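Local coordinates for protein N-acetylglucosamine 2-epimerase (PDB 3GT5) that belongs to the N-acylglucosamine 2-epimerase family and is probably a sugar isomerase acting on N-acetylglucosamine or a related sugar, at residues H384-L387 with N388-T392; T324-D328 with E329-Q333; L258-D261 with R262-V266. All coordinates share one frame; numbering follows the deposited sequence.

Contact 1 (H384-L387 with N388-T392); sequences HEVL and NVVWT
Two flat groups meet where the last helix of the chain gives out: the carboxylate of Glu385 and the side-chain amide of Asn388, one turn further on. Their planes are inclined by 63°. Relative to the amide, Glu385 OE2 lies nearly in its plane; relative to the carboxylate, Asn388 ND2 comes in from above. The hydrogen bond from Asn388 ND2 to Glu385 OE2 is 3.1 Å long and almost straight, with an N-H...O angle of 171°. Glu385 folds back to reach it by the bend at chi2 (52°). The same OE2 also takes a salt bridge from Arg262 on helix 247-263. On the other end of the amide, a water donates to Asn388 OD1 and to His384 O, tying both to one solvent molecule.

The backbone is winding down at the same point. Asn388 N donates to Glu385 O at 3.0 Å and only weakly to His384 O, while Val389 N gives a straighter 3.0 Å bond to Val386 O. Beyond this the chain turns back over the helix end. Val390 CG1 sits 4.1 Å from Val386 CG1, and Val390 CG2 lies 4.2 Å from Leu387 CD2. That same leucine methyl is approached more closely by Thr392 CG2, at 3.6 Å. Behind these contacts, Val386 rests on Ala320 of helix 309-326, and Leu387 on Ala8 and Ile15 of helix 8-22. The C-terminal end of helix 377-387 is thus set against two other helices, consistent with the (alpha/alpha)6 barrel of the family.

Chemically, the polar side turns on one carboxylate oxygen shared between a neutral amide and a guanidinium group. The arginine probably favours the ionised form of Glu385, while the amide adds a second, directional grip without another charge.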
# COMPACT_ATOMS: atom_id res chain seq x y z
N HIS A 384 7.06 -9.20 -4.97
CA HIS A 384 7.28 -8.79 -6.37
C HIS A 384 8.37 -7.74 -6.43
O HIS A 384 9.20 -7.76 -7.35
CB HIS A 384 6.01 -8.20 -7.02
CG HIS A 384 4.92 -9.21 -7.29
ND1 HIS A 384 5.05 -10.22 -8.21
CD2 HIS A 384 3.67 -9.31 -6.79
CE1 HIS A 384 3.91 -10.91 -8.27
NE2 HIS A 384 3.06 -10.39 -7.40
N GLU A 385 8.39 -6.83 -5.46
CA GLU A 385 9.43 -5.82 -5.43
C GLU A 385 10.82 -6.44 -5.19
O GLU A 385 11.76 -6.07 -5.85
CB GLU A 385 9.17 -4.72 -4.37
CG GLU A 385 10.08 -3.47 -4.58
CD GLU A 385 10.01 -2.94 -6.02
OE1 GLU A 385 8.87 -2.66 -6.53
OE2 GLU A 385 11.11 -2.86 -6.65
N VAL A 386 10.93 -7.40 -4.27
CA VAL A 386 12.23 -8.03 -4.01
C VAL A 386 12.68 -8.78 -5.25
O VAL A 386 13.89 -8.80 -5.54
CB VAL A 386 12.24 -8.93 -2.80
CG1 VAL A 386 13.67 -9.51 -2.55
CG2 VAL A 386 11.74 -8.14 -1.56
N LEU A 387 11.73 -9.33 -6.01
CA LEU A 387 12.06 -10.02 -7.26
C LEU A 387 12.73 -9.09 -8.30
O LEU A 387 13.44 -9.57 -9.17
CB LEU A 387 10.86 -10.71 -7.90
CG LEU A 387 10.49 -12.01 -7.15
CD1 LEU A 387 9.10 -12.49 -7.51
CD2 LEU A 387 11.61 -13.13 -7.29
N ASN A 388 12.51 -7.78 -8.19
CA ASN A 388 13.22 -6.82 -9.04
C ASN A 388 14.72 -6.66 -8.77
O ASN A 388 15.42 -6.07 -9.59
CB ASN A 388 12.57 -5.44 -8.95
CG ASN A 388 11.24 -5.35 -9.64
OD1 ASN A 388 10.96 -6.10 -10.57
ND2 ASN A 388 10.38 -4.43 -9.17
N VAL A 389 15.23 -7.14 -7.63
CA VAL A 389 16.64 -6.97 -7.30
C VAL A 389 17.37 -8.27 -7.07
O VAL A 389 18.51 -8.24 -6.68
CB VAL A 389 16.86 -6.04 -6.06
CG1 VAL A 389 16.25 -4.65 -6.30
CG2 VAL A 389 16.28 -6.68 -4.76
N VAL A 390 16.73 -9.42 -7.27
CA VAL A 390 17.42 -10.70 -7.14
C VAL A 390 17.35 -11.46 -8.47
O VAL A 390 16.60 -11.09 -9.38
CB VAL A 390 16.88 -11.56 -5.96
CG1 VAL A 390 16.97 -10.78 -4.67
CG2 VAL A 390 15.48 -12.05 -6.23
N TRP A 391 18.19 -12.49 -8.61
CA TRP A 391 18.24 -13.28 -9.81
C TRP A 391 16.98 -14.12 -9.85
O TRP A 391 16.66 -14.76 -8.84
CB TRP A 391 19.43 -14.24 -9.80
CG TRP A 391 19.32 -15.32 -10.81
CD1 TRP A 391 18.97 -16.64 -10.59
CD2 TRP A 391 19.58 -15.20 -12.21
NE1 TRP A 391 19.00 -17.33 -11.77
CE2 TRP A 391 19.36 -16.48 -12.79
CE3 TRP A 391 19.97 -14.14 -13.05
CZ2 TRP A 391 19.51 -16.72 -14.16
CZ3 TRP A 391 20.11 -14.38 -14.41
CH2 TRP A 391 19.89 -15.67 -14.95
N THR A 392 16.29 -14.13 -11.00
CA THR A 392 15.06 -14.92 -11.14
C THR A 392 15.19 -15.97 -12.25
O THR A 392 15.37 -15.63 -13.43
CB THR A 392 13.86 -13.99 -11.39
OG1 THR A 392 14.11 -13.23 -12.58
CG2 THR A 392 13.68 -13.01 -10.25
O HOH W 1 8.87 -8.50 -10.02

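Contact 2 (T324-D328 with E329-Q333)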
# COMPACT_ATOMS: atom_id res chain seq x y z
N THR A 324 20.72 -3.74 -1.62
CA THR A 324 21.23 -3.88 -2.98
C THR A 324 21.88 -2.59 -3.47
O THR A 324 22.95 -2.62 -4.07
CB THR A 324 20.12 -4.31 -3.95
OG1 THR A 324 19.51 -5.51 -3.45
CG2 THR A 324 20.73 -4.60 -5.34
N ARG A 325 21.26 -1.46 -3.14
CA ARG A 325 21.81 -0.17 -3.52
C ARG A 325 23.06 0.23 -2.72
O ARG A 325 24.05 0.73 -3.29
CB ARG A 325 20.73 0.91 -3.34
CG ARG A 325 21.11 2.30 -3.79
CD ARG A 325 21.65 2.34 -5.22
NE ARG A 325 21.57 3.67 -5.82
CZ ARG A 325 22.40 4.68 -5.59
NH1 ARG A 325 23.44 4.56 -4.75
NH2 ARG A 325 22.20 5.84 -6.22
N SER A 326 23.03 0.00 -1.42
CA SER A 326 24.07 0.49 -0.53
C SER A 326 25.24 -0.47 -0.41
O SER A 326 26.33 -0.04 -0.02
CB SER A 326 23.49 0.74 0.87
OG SER A 326 23.25 -0.50 1.53
N GLY A 327 25.02 -1.75 -0.68
CA GLY A 327 26.00 -2.80 -0.35
C GLY A 327 26.20 -3.05 1.15
O GLY A 327 27.09 -3.78 1.54
N ASP A 328 25.39 -2.43 2.00
CA ASP A 328 25.55 -2.60 3.44
C ASP A 328 24.81 -3.88 3.86
O ASP A 328 23.60 -3.99 3.72
CB ASP A 328 25.00 -1.37 4.17
CG ASP A 328 25.43 -1.30 5.61
OD1 ASP A 328 25.50 -2.34 6.30
OD2 ASP A 328 25.70 -0.18 6.07
N GLU A 329 25.56 -4.84 4.39
CA GLU A 329 25.04 -6.16 4.72
C GLU A 329 24.11 -6.13 5.93
O GLU A 329 23.31 -7.05 6.12
CB GLU A 329 26.22 -7.13 4.98
CG GLU A 329 25.84 -8.60 5.27
CD GLU A 329 25.18 -9.33 4.10
OE1 GLU A 329 24.59 -10.41 4.34
OE2 GLU A 329 25.27 -8.84 2.93
N ARG A 330 24.18 -5.07 6.74
CA ARG A 330 23.28 -4.93 7.86
C ARG A 330 21.82 -4.87 7.34
O ARG A 330 20.91 -5.30 8.04
CB ARG A 330 23.61 -3.70 8.73
CG ARG A 330 24.92 -3.89 9.57
CD ARG A 330 25.42 -2.60 10.28
NE ARG A 330 25.58 -1.46 9.37
CZ ARG A 330 25.79 -0.19 9.75
NH1 ARG A 330 25.88 0.14 11.05
NH2 ARG A 330 25.92 0.77 8.84
N TYR A 331 21.62 -4.34 6.12
CA TYR A 331 20.27 -4.32 5.53
C TYR A 331 19.78 -5.73 5.14
O TYR A 331 18.60 -6.02 5.26
CB TYR A 331 20.16 -3.34 4.36
CG TYR A 331 20.24 -1.90 4.79
CD1 TYR A 331 19.34 -1.37 5.71
CD2 TYR A 331 21.23 -1.05 4.27
CE1 TYR A 331 19.44 -0.05 6.11
CE2 TYR A 331 21.33 0.29 4.67
CZ TYR A 331 20.44 0.78 5.59
OH TYR A 331 20.54 2.10 6.00
N TRP A 332 20.66 -6.62 4.70
CA TRP A 332 20.24 -7.99 4.47
C TRP A 332 19.95 -8.72 5.78
O TRP A 332 19.07 -9.58 5.81
CB TRP A 332 21.26 -8.78 3.63
CG TRP A 332 21.21 -8.51 2.14
CD1 TRP A 332 22.25 -8.09 1.34
CD2 TRP A 332 20.10 -8.71 1.26
NE1 TRP A 332 21.85 -8.00 0.04
CE2 TRP A 332 20.53 -8.38 -0.05
CE3 TRP A 332 18.78 -9.13 1.44
CZ2 TRP A 332 19.68 -8.40 -1.15
CZ3 TRP A 332 17.93 -9.21 0.33
CH2 TRP A 332 18.39 -8.83 -0.95
N GLN A 333 20.70 -8.41 6.84
CA GLN A 333 20.40 -8.95 8.16
C GLN A 333 19.00 -8.50 8.61
O GLN A 333 18.25 -9.31 9.20
CB GLN A 333 21.49 -8.60 9.18
CG GLN A 333 22.72 -9.42 8.86
CD GLN A 333 24.00 -8.87 9.41
OE1 GLN A 333 24.02 -7.88 10.15
NE2 GLN A 333 25.10 -9.52 9.04
O HOH W 2 28.47 -4.54 4.32
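Asp328 caps helix 329-346 through the backbone N of Arg330, at the corner where an ST turn closes helix 309-326 and leads into the N-cap. Gly327 leaves the first helix with positive phi (68°), and Asp328 stands just before the second.

Among the hydrogen bonds, Ser326 OG accepts from Asp328 N at 2.9 Å, which closes the ST turn; the hydroxyl also bonds back to Leu322 O. Asp328 makes its capping bond by accepting Arg330 N on OD1 at 3.1 Å, and its carbonyl oxygen takes Tyr331 N. A chi1 of -165° carries the carboxylate forward, next to the first turn of the new helix. A water links Gly327 O to Glu329 N.

The charged contact uses the same carboxylate. Arg330 grips it side-on: NE reaches Asp328 OD1 at 3.2 Å, and NH2 reaches OD2, both nearly straight. The two flat groups are close to coplanar, 15° apart, and OD2 uses its syn lone pair. OD1 therefore serves two donors from one residue, the backbone N on its anti side and NE on its syn side. This holds the carboxylate against rotation while it caps. Arg274 of helix 269-284 adds a long, weak ion pair to OD2.

Packing between side chains is lighter. The Tyr331 ring has Ser326 OG at its edge, 3.4 Å from CD2, and Asp328 CB lies obliquely 3.8 Å from the same carbon. At its far end Tyr331 OH bonds to Asp278, and the ring meets Phe277 edge-to-face. Across the corner, Thr324 OG1, hydrogen-bonded to Ala320 O within its own helix, comes obliquely to within 3.7 Å of Trp332 CZ2.

Contact 3 (L258-D261 with R262-V266)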
# COMPACT_ATOMS: atom_id res chain seq x y z
N LEU A 258 13.76 4.41 -3.03
CA LEU A 258 14.70 3.53 -3.74
C LEU A 258 14.16 3.10 -5.13
O LEU A 258 14.95 2.85 -6.04
CB LEU A 258 15.09 2.30 -2.90
CG LEU A 258 16.30 2.50 -1.98
CD1 LEU A 258 17.68 2.50 -2.72
CD2 LEU A 258 16.17 3.73 -1.16
N ILE A 259 12.86 3.05 -5.29
CA ILE A 259 12.27 2.83 -6.63
C ILE A 259 12.49 4.11 -7.46
O ILE A 259 12.88 4.03 -8.62
CB ILE A 259 10.80 2.46 -6.55
CG1 ILE A 259 10.63 1.11 -5.84
CG2 ILE A 259 10.19 2.39 -7.99
CD1 ILE A 259 9.20 0.74 -5.51
N LEU A 260 12.31 5.28 -6.86
CA LEU A 260 12.59 6.52 -7.58
C LEU A 260 14.04 6.59 -8.03
O LEU A 260 14.33 7.05 -9.14
CB LEU A 260 12.25 7.73 -6.74
CG LEU A 260 10.77 8.07 -6.70
CD1 LEU A 260 10.45 8.88 -5.43
CD2 LEU A 260 10.33 8.86 -7.96
N ASP A 261 14.95 6.10 -7.18
CA ASP A 261 16.40 6.16 -7.43
C ASP A 261 16.81 5.30 -8.64
O ASP A 261 17.89 5.51 -9.26
CB ASP A 261 17.13 5.71 -6.17
CG ASP A 261 18.63 5.60 -6.33
OD1 ASP A 261 19.32 6.63 -6.32
OD2 ASP A 261 19.14 4.44 -6.43
N ARG A 262 16.01 4.31 -8.93
CA ARG A 262 16.14 3.47 -10.11
C ARG A 262 15.86 4.24 -11.42
O ARG A 262 16.48 3.94 -12.47
CB ARG A 262 15.21 2.27 -9.95
CG ARG A 262 15.55 1.02 -10.68
CD ARG A 262 14.39 -0.00 -10.54
NE ARG A 262 14.39 -0.60 -9.20
CZ ARG A 262 13.35 -1.14 -8.56
NH1 ARG A 262 12.14 -1.19 -9.08
NH2 ARG A 262 13.55 -1.64 -7.35
N TYR A 263 14.94 5.20 -11.37
CA TYR A 263 14.45 5.89 -12.57
C TYR A 263 14.94 7.33 -12.68
O TYR A 263 14.84 7.94 -13.76
CB TYR A 263 12.91 5.88 -12.59
CG TYR A 263 12.32 4.51 -12.65
CD1 TYR A 263 12.71 3.60 -13.61
CD2 TYR A 263 11.36 4.12 -11.72
CE1 TYR A 263 12.17 2.34 -13.65
CE2 TYR A 263 10.82 2.87 -11.76
CZ TYR A 263 11.23 1.99 -12.71
OH TYR A 263 10.67 0.76 -12.70
N ILE A 264 15.40 7.90 -11.57
CA ILE A 264 15.82 9.29 -11.51
C ILE A 264 17.23 9.38 -10.93
O ILE A 264 17.52 8.81 -9.87
CB ILE A 264 14.87 10.09 -10.59
CG1 ILE A 264 13.47 10.14 -11.21
CG2 ILE A 264 15.45 11.49 -10.24
CD1 ILE A 264 12.52 11.01 -10.43
N GLU A 265 18.12 10.09 -11.61
CA GLU A 265 19.45 10.34 -11.06
C GLU A 265 19.50 11.63 -10.21
O GLU A 265 19.54 12.76 -10.74
CB GLU A 265 20.46 10.37 -12.21
CG GLU A 265 21.88 10.64 -11.80
CD GLU A 265 22.85 10.46 -12.97
OE1 GLU A 265 22.38 10.46 -14.15
OE2 GLU A 265 24.06 10.30 -12.69
N VAL A 266 19.50 11.46 -8.89
CA VAL A 266 19.51 12.61 -7.96
C VAL A 266 20.06 12.12 -6.60
O VAL A 266 19.77 10.98 -6.17
CB VAL A 266 18.12 13.31 -7.88
CG1 VAL A 266 17.20 12.61 -6.90
CG2 VAL A 266 18.27 14.80 -7.48
O HOH W 3 19.51 8.33 -8.27
O HOH W 4 19.95 8.75 -4.57
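Ile259 lies alongside Tyr263, one helical turn on, with both side chains running in the same direction. Its CG2 methyl meets ring atom CE2 of Tyr263 at 3.9 Å. With CG1 of Ile259 anti to the carbonyl carbon (chi1 -65°), the CG2 branch falls anti to the backbone N, and it is this methyl that meets the ring. The phenol reaches further, to a hydrogen bond with Glu187, and its ring packs edge-to-face with Tyr186.

A second pair repeats the pattern on the next residues. Leu260 CD2 and Ile264 CD1 touch at 3.9 Å, side by side, and both side chains pack against Leu195 of helix 192-211.

Under these side chains the helical bonding weakens. Arg262 N makes two weak bonds, to Leu258 O and Ile259 O. Leu260 O is gripped twice: Ile264 N sits nearly in line with the C=O bond (170°) at 2.8 Å, though its own N-H points well off that line, and Tyr263 N comes from above the carbonyl plane at 3.0 Å.

The two oxygens of Asp261 have different partners: OD1 meets two waters, OD2 the guanidinium of Arg325 on helix 309-326, in a salt bridge. Asp261 OD1 lies 2.6 Å from one water, which also bonds to Ile264 O and accepts from Val266 N. A second water is 2.8 Å from OD1 and reaches Val266 O.

This is the weakly bonded C-terminal end of a helix in an (alpha/alpha)6 barrel, as in the N-acylglucosamine 2-epimerase family: two i/i+4 pairs pack on neighbouring helices while two waters bridge Asp261 OD1 to the backbone of the chain leaving the helix.

Along the chain contact 3 comes first, at the end of helix 247-263; contact 2 follows at the corner between helices 309-326 and 329-346, and contact 1 closes the series at the end of helix 377-387 and in its tail. Their centres lie about 15 to 17 Å apart, yet each touches the other two. Contacts 1 and 3 are joined by the salt bridge Glu385 OE2 to Arg262 NH2, at 2.8 Å; contacts 2 and 3 by Arg325 NE to Asp261 OD2, at 2.6 Å; contacts 1 and 2 by packing of Val389 on Thr324. Ion pairs and packing thus join the C-terminal ends of helices 247-263, 309-326 and 377-387, within the family's probable (alpha/alpha)6 barrel.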